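3-methyladenine dna-glycosylase (Archaeoglobus fulgidus, PDB 2JHN) is an archaeal AlkA-type DNA glycosylase that joins a TATA-box binding protein-like domain to a helix-hairpin-helix base excision DNA repair domain. Local coordinates at residues I4-M16 / L76-Y89. The protein carries 1 engineered substitution. Numbering follows the deposited sequence.
With GOL (glycerol), chain G.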
loop_
_atom_site.group_PDB
_atom_site.type_symbol
_atom_site.label_atom_id
_atom_site.label_comp_id
_atom_site.label_asym_id
_atom_site.label_seq_id
_atom_site.Cartn_x
_atom_site.Cartn_y
_atom_site.Cartn_z
ATOM N N ILE A 4 10.102 -18.430 0.818
ATOM C CA ILE A 4 9.671 -17.833 2.079
ATOM C C ILE A 4 8.701 -18.801 2.749
ATOM O O ILE A 4 7.587 -18.991 2.269
ATOM C CB ILE A 4 8.937 -16.475 1.858
ATOM C CG1 ILE A 4 9.849 -15.444 1.184
ATOM C CG2 ILE A 4 8.393 -15.925 3.211
ATOM C CD1 ILE A 4 9.123 -14.142 0.827
ATOM N N GLU A 5 9.123 -19.390 3.864
ATOM C CA GLU A 5 8.296 -20.376 4.580
ATOM C C GLU A 5 7.506 -19.726 5.701
ATOM O O GLU A 5 8.079 -19.064 6.558
ATOM C CB GLU A 5 9.174 -21.501 5.138
ATOM C CG GLU A 5 10.002 -22.222 4.079
ATOM C CD GLU A 5 9.169 -23.047 3.105
ATOM O OE1 GLU A 5 7.930 -23.237 3.298
ATOM O OE2 GLU A 5 9.777 -23.521 2.120
ATOM N N LEU A 6 6.195 -19.921 5.681
ATOM C CA LEU A 6 5.264 -19.261 6.609
ATOM C C LEU A 6 4.817 -20.238 7.689
ATOM O O LEU A 6 4.736 -21.445 7.432
ATOM C CB LEU A 6 4.025 -18.772 5.858
ATOM C CG LEU A 6 4.219 -18.007 4.537
ATOM C CD1 LEU A 6 2.875 -17.639 3.937
ATOM C CD2 LEU A 6 5.092 -16.802 4.751
ATOM N N LYS A 7 4.483 -19.717 8.874
ATOM C CA LYS A 7 3.914 -20.565 9.940
ATOM C C LYS A 7 2.434 -20.871 9.702
ATOM O O LYS A 7 1.943 -21.944 10.072
ATOM C CB LYS A 7 4.154 -19.968 11.340
ATOM C CG LYS A 7 3.950 -20.976 12.474
ATOM C CD LYS A 7 3.974 -20.324 13.843
ATOM C CE LYS A 7 3.539 -21.308 14.920
ATOM N NZ LYS A 7 3.345 -20.642 16.248
ATOM N N HIS A 8 1.744 -19.957 9.020
ATOM C CA HIS A 8 0.303 -20.018 8.805
ATOM C C HIS A 8 -0.013 -19.936 7.293
ATOM O O HIS A 8 0.744 -19.309 6.554
ATOM C CB HIS A 8 -0.315 -18.843 9.573
ATOM C CG HIS A 8 -1.799 -18.934 9.756
ATOM N ND1 HIS A 8 -2.691 -18.712 8.728
ATOM C CD2 HIS A 8 -2.549 -19.183 10.856
ATOM C CE1 HIS A 8 -3.927 -18.842 9.181
ATOM N NE2 HIS A 8 -3.867 -19.125 10.472
ATOM N N ALA A 9 -1.102 -20.553 6.822
ATOM C CA ALA A 9 -1.495 -20.423 5.399
ATOM C C ALA A 9 -1.852 -18.964 5.060
ATOM O O ALA A 9 -2.330 -18.213 5.920
ATOM C CB ALA A 9 -2.660 -21.339 5.050
ATOM N N VAL A 10 -1.582 -18.569 3.823
ATOM C CA VAL A 10 -2.020 -17.274 3.296
ATOM C C VAL A 10 -2.808 -17.577 2.031
ATOM O O VAL A 10 -2.470 -18.505 1.270
ATOM C CB VAL A 10 -0.807 -16.347 3.029
ATOM C CG1 VAL A 10 0.041 -16.875 1.877
ATOM C CG2 VAL A 10 -1.241 -14.894 2.779
ATOM N N ASN A 11 -3.897 -16.855 1.832
ATOM C CA ASN A 11 -4.639 -16.938 0.604
ATOM C C ASN A 11 -4.042 -15.944 -0.400
ATOM O O ASN A 11 -4.325 -14.753 -0.337
ATOM C CB ASN A 11 -6.113 -16.651 0.852
ATOM C CG ASN A 11 -6.953 -16.883 -0.375
ATOM O OD1 ASN A 11 -6.693 -16.328 -1.423
ATOM N ND2 ASN A 11 -7.965 -17.745 -0.254
ATOM N N TRP A 12 -3.220 -16.454 -1.315
ATOM C CA TRP A 12 -2.547 -15.616 -2.307
ATOM C C TRP A 12 -3.530 -14.892 -3.211
ATOM O O TRP A 12 -3.314 -13.732 -3.572
ATOM C CB TRP A 12 -1.586 -16.463 -3.144
ATOM C CG TRP A 12 -0.710 -15.668 -4.072
ATOM C CD1 TRP A 12 -0.851 -15.526 -5.436
ATOM C CD2 TRP A 12 0.445 -14.915 -3.708
ATOM N NE1 TRP A 12 0.149 -14.710 -5.934
ATOM C CE2 TRP A 12 0.967 -14.342 -4.898
ATOM C CE3 TRP A 12 1.096 -14.667 -2.489
ATOM C CZ2 TRP A 12 2.117 -13.532 -4.902
ATOM C CZ3 TRP A 12 2.246 -13.842 -2.493
ATOM C CH2 TRP A 12 2.735 -13.293 -3.687
ATOM N N GLU A 13 -4.615 -15.565 -3.596
ATOM C CA GLU A 13 -5.580 -14.955 -4.492
ATOM C C GLU A 13 -6.179 -13.683 -3.876
ATOM O O GLU A 13 -6.316 -12.673 -4.553
ATOM C CB GLU A 13 -6.672 -15.966 -4.916
ATOM C CG GLU A 13 -6.125 -17.297 -5.450
ATOM C CD GLU A 13 -6.062 -18.389 -4.379
ATOM O OE1 GLU A 13 -6.981 -19.246 -4.335
ATOM O OE2 GLU A 13 -5.110 -18.396 -3.569
ATOM N N LEU A 14 -6.506 -13.743 -2.579
ATOM C CA LEU A 14 -7.002 -12.571 -1.833
ATOM C C LEU A 14 -5.938 -11.462 -1.671
ATOM O O LEU A 14 -6.254 -10.283 -1.792
ATOM C CB LEU A 14 -7.554 -12.980 -0.465
ATOM C CG LEU A 14 -8.922 -13.688 -0.453
ATOM C CD1 LEU A 14 -9.386 -13.930 0.977
ATOM C CD2 LEU A 14 -9.997 -12.920 -1.213
ATOM N N LYS A 15 -4.694 -11.852 -1.401
ATOM C CA LYS A 15 -3.572 -10.882 -1.403
ATOM C C LYS A 15 -3.484 -10.141 -2.738
ATOM O O LYS A 15 -3.335 -8.926 -2.761
ATOM C CB LYS A 15 -2.230 -11.552 -1.077
ATOM C CG LYS A 15 -2.055 -11.977 0.376
ATOM C CD LYS A 15 -2.026 -10.813 1.339
ATOM C CE LYS A 15 -1.284 -11.207 2.620
ATOM N NZ LYS A 15 -1.448 -10.082 3.549
ATOM N N MET A 16 -3.597 -10.876 -3.848
ATOM C CA MET A 16 -3.537 -10.277 -5.191
ATOM C C MET A 16 -4.779 -9.437 -5.547
ATOM O O MET A 16 -4.671 -8.451 -6.278
ATOM C CB MET A 16 -3.242 -11.357 -6.246
ATOM C CG MET A 16 -1.915 -12.080 -6.054
ATOM S SD MET A 16 -0.492 -10.945 -6.094
ATOM C CE MET A 16 -0.141 -10.763 -4.340
ATOM N N LEU A 76 9.864 -8.126 1.120
ATOM C CA LEU A 76 8.645 -8.771 0.594
ATOM C C LEU A 76 7.666 -9.204 1.688
ATOM O O LEU A 76 6.448 -9.124 1.498
ATOM C CB LEU A 76 8.978 -9.966 -0.294
ATOM C CG LEU A 76 9.791 -9.612 -1.549
ATOM C CD1 LEU A 76 10.211 -10.911 -2.250
ATOM C CD2 LEU A 76 9.000 -8.710 -2.480
ATOM N N VAL A 77 8.198 -9.693 2.805
ATOM C CA VAL A 77 7.363 -10.086 3.944
ATOM C C VAL A 77 6.548 -8.872 4.435
ATOM O O VAL A 77 5.343 -8.968 4.673
ATOM C CB VAL A 77 8.211 -10.660 5.091
ATOM C CG1 VAL A 77 7.384 -10.761 6.403
ATOM C CG2 VAL A 77 8.776 -12.053 4.690
ATOM N N GLU A 78 7.223 -7.747 4.581
ATOM C CA GLU A 78 6.594 -6.512 5.060
ATOM C C GLU A 78 5.593 -5.953 4.005
ATOM O O GLU A 78 4.469 -5.516 4.336
ATOM C CB GLU A 78 7.686 -5.492 5.366
ATOM C CG GLU A 78 7.113 -4.178 5.922
ATOM C CD GLU A 78 8.155 -3.100 6.057
ATOM O OE1 GLU A 78 9.039 -2.991 5.166
ATOM O OE2 GLU A 78 8.064 -2.334 7.043
ATOM N N TYR A 79 6.000 -5.945 2.739
ATOM C CA TYR A 79 5.163 -5.354 1.685
ATOM C C TYR A 79 3.881 -6.164 1.382
ATOM O O TYR A 79 2.782 -5.606 1.207
ATOM C CB TYR A 79 5.984 -5.196 0.404
ATOM C CG TYR A 79 5.190 -4.650 -0.767
ATOM C CD1 TYR A 79 4.907 -3.281 -0.850
ATOM C CD2 TYR A 79 4.755 -5.493 -1.817
ATOM C CE1 TYR A 79 4.190 -2.742 -1.917
ATOM C CE2 TYR A 79 4.033 -4.959 -2.900
ATOM C CZ TYR A 79 3.771 -3.572 -2.942
ATOM O OH TYR A 79 3.058 -2.981 -3.979
ATOM N N LEU A 80 4.048 -7.472 1.276
ATOM C CA LEU A 80 2.927 -8.375 0.946
ATOM C C LEU A 80 2.114 -8.745 2.187
ATOM O O LEU A 80 1.008 -9.264 2.058
ATOM C CB LEU A 80 3.453 -9.654 0.251
ATOM C CG LEU A 80 4.230 -9.444 -1.075
ATOM C CD1 LEU A 80 4.990 -10.726 -1.476
ATOM C CD2 LEU A 80 3.301 -9.007 -2.183
ATOM N N GLY A 81 2.665 -8.475 3.376
ATOM C CA GLY A 81 1.953 -8.749 4.632
ATOM C C GLY A 81 1.911 -10.252 4.952
ATOM O O GLY A 81 0.831 -10.811 5.155
ATOM N N LEU A 82 3.079 -10.897 5.000
ATOM C CA LEU A 82 3.086 -12.378 5.139
ATOM C C LEU A 82 3.235 -12.882 6.574
ATOM O O LEU A 82 3.283 -14.118 6.804
ATOM C CB LEU A 82 4.153 -13.008 4.252
ATOM C CG LEU A 82 4.082 -12.672 2.780
ATOM C CD1 LEU A 82 5.311 -13.161 2.043
ATOM C CD2 LEU A 82 2.766 -13.186 2.118
ATOM N N GLN A 83 3.275 -11.946 7.524
ATOM C CA GLN A 83 3.533 -12.259 8.941
ATOM C C GLN A 83 2.367 -13.050 9.536
ATOM O O GLN A 83 1.221 -12.874 9.152
ATOM C CB GLN A 83 3.744 -10.980 9.773
ATOM C CG GLN A 83 4.773 -9.997 9.228
ATOM C CD GLN A 83 4.172 -8.941 8.275
ATOM O OE1 GLN A 83 3.060 -9.101 7.729
ATOM N NE2 GLN A 83 4.907 -7.851 8.091
ATOM N N ASN A 84 2.700 -13.892 10.515
ATOM C CA ASN A 84 1.772 -14.755 11.218
ATOM C C ASN A 84 0.528 -13.988 11.719
ATOM O O ASN A 84 0.655 -13.079 12.544
ATOM C CB ASN A 84 2.537 -15.413 12.384
ATOM C CG ASN A 84 1.707 -16.418 13.150
ATOM O OD1 ASN A 84 0.500 -16.557 12.942
ATOM N ND2 ASN A 84 2.372 -17.152 14.047
ATOM N N PRO A 85 -0.659 -14.305 11.172
ATOM C CA PRO A 85 -1.914 -13.605 11.520
ATOM C C PRO A 85 -2.688 -14.233 12.686
ATOM O O PRO A 85 -3.851 -13.902 12.893
ATOM C CB PRO A 85 -2.750 -13.793 10.269
ATOM C CG PRO A 85 -2.376 -15.190 9.793
ATOM C CD PRO A 85 -0.894 -15.342 10.141
ATOM N N GLU A 86 -2.071 -15.154 13.406
ATOM C CA GLU A 86 -2.816 -15.930 14.419
ATOM C C GLU A 86 -3.484 -15.019 15.461
ATOM O O GLU A 86 -4.689 -15.148 15.722
ATOM C CB GLU A 86 -1.881 -16.937 15.096
ATOM C CG GLU A 86 -2.479 -17.631 16.308
ATOM C CD GLU A 86 -3.385 -18.794 15.947
ATOM O OE1 GLU A 86 -3.582 -19.063 14.732
ATOM O OE2 GLU A 86 -3.899 -19.445 16.895
ATOM N N GLU A 87 -2.700 -14.072 15.987
ATOM C CA GLU A 87 -3.145 -13.175 17.035
ATOM C C GLU A 87 -4.184 -12.172 16.531
ATOM O O GLU A 87 -5.157 -11.873 17.230
ATOM C CB GLU A 87 -1.953 -12.453 17.660
ATOM C CG GLU A 87 -2.204 -12.035 19.126
ATOM C CD GLU A 87 -1.279 -10.927 19.632
ATOM O OE1 GLU A 87 -0.116 -10.841 19.147
ATOM O OE2 GLU A 87 -1.717 -10.158 20.543
ATOM N N LEU A 88 -3.959 -11.650 15.322
ATOM C CA LEU A 88 -4.955 -10.785 14.678
ATOM C C LEU A 88 -6.264 -11.544 14.568
ATOM O O LEU A 88 -7.333 -11.021 14.888
ATOM C CB LEU A 88 -4.483 -10.378 13.265
ATOM C CG LEU A 88 -5.515 -9.735 12.320
ATOM C CD1 LEU A 88 -6.006 -8.398 12.826
ATOM C CD2 LEU A 88 -4.954 -9.595 10.873
ATOM N N TYR A 89 -6.182 -12.781 14.098
ATOM C CA TYR A 89 -7.394 -13.554 13.842
ATOM C C TYR A 89 -8.149 -13.840 15.139
ATOM O O TYR A 89 -9.381 -13.742 15.181
ATOM C CB TYR A 89 -7.043 -14.850 13.129
ATOM C CG TYR A 89 -6.801 -14.737 11.625
ATOM C CD1 TYR A 89 -7.142 -13.585 10.896
ATOM C CD2 TYR A 89 -6.278 -15.819 10.932
ATOM C CE1 TYR A 89 -6.933 -13.536 9.501
ATOM C CE2 TYR A 89 -6.073 -15.781 9.564
ATOM C CZ TYR A 89 -6.394 -14.640 8.857
ATOM O OH TYR A 89 -6.184 -14.651 7.503
HETATM C C1 GOL G . -0.824 -7.414 -1.160
HETATM O O1 GOL G . -2.086 -7.589 -0.539
HETATM C C2 GOL G . -0.069 -6.133 -0.759
HETATM O O2 GOL G . 0.035 -6.019 0.656
HETATM C C3 GOL G . -0.739 -4.875 -1.309
HETATM O O3 GOL G . 0.200 -3.823 -1.522
HETATM O O HOH W 1 0.884 -16.316 6.935
HETATM O O HOH W 2 -5.602 -19.255 12.510
HETATM O O HOH W 3 -4.129 -16.100 6.707
#
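I4-M16 runs out beside residues 77-84 as far as H8, where its CA is 6.0 Å from that of N84. It then doubles back, so that V10 faces L82 and K15 faces L80. The short axes of helix 12-16 and helix 76-80 come no closer than 13.0 Å, at 70°, and side chains bridge the gap. The H8 ring sits against P85 and Y89. P85 CG lies over one face of the imidazole, 3.8 Å from its centroid, a CH-pi contact. Y89 turns an edge toward the H8 face, in an offset edge-to-face pair with planes at 69°. The ring is fixed from both its nitrogens. H8 ND1 donates to A9 O in the ring plane, a nearly straight bond of 2.9 Å. NE2 shares a water with E86 OE1; the water donates to the carboxylate. That carboxylate has a salt bridge to R90 through its other oxygen. A second water donates to A9 O and is hydrogen-bonded to Y89 OH. The hydroxyl is bonded to G109 N as well. N84 OD1 accepts from E86 N, forming an Asx turn at the start of helix 86-93. K15 bends at chi2 (-65°), bringing NZ to the end of helix 69-80. There the chain leaves the helix at G81, with positive phi. K15 NZ donates to G81 O at 2.9 Å and more weakly to L80 O, and F108 O is a further acceptor. The apolar side is built on L82: its CD1 meets I4 CD1 at 4.1 Å, and its CB meets L6 CD2 at 3.9 Å. L80 CD1 touches the W12 ring at its edge, through CH2. The arrangement packs edge strand 2-5 and helix 12-17 against the end of helix 69-80, and rests the H8 loop on the start of helix 86-93, at the TATA-box binding protein-like, antiparallel-sheet part of this AlkA protein.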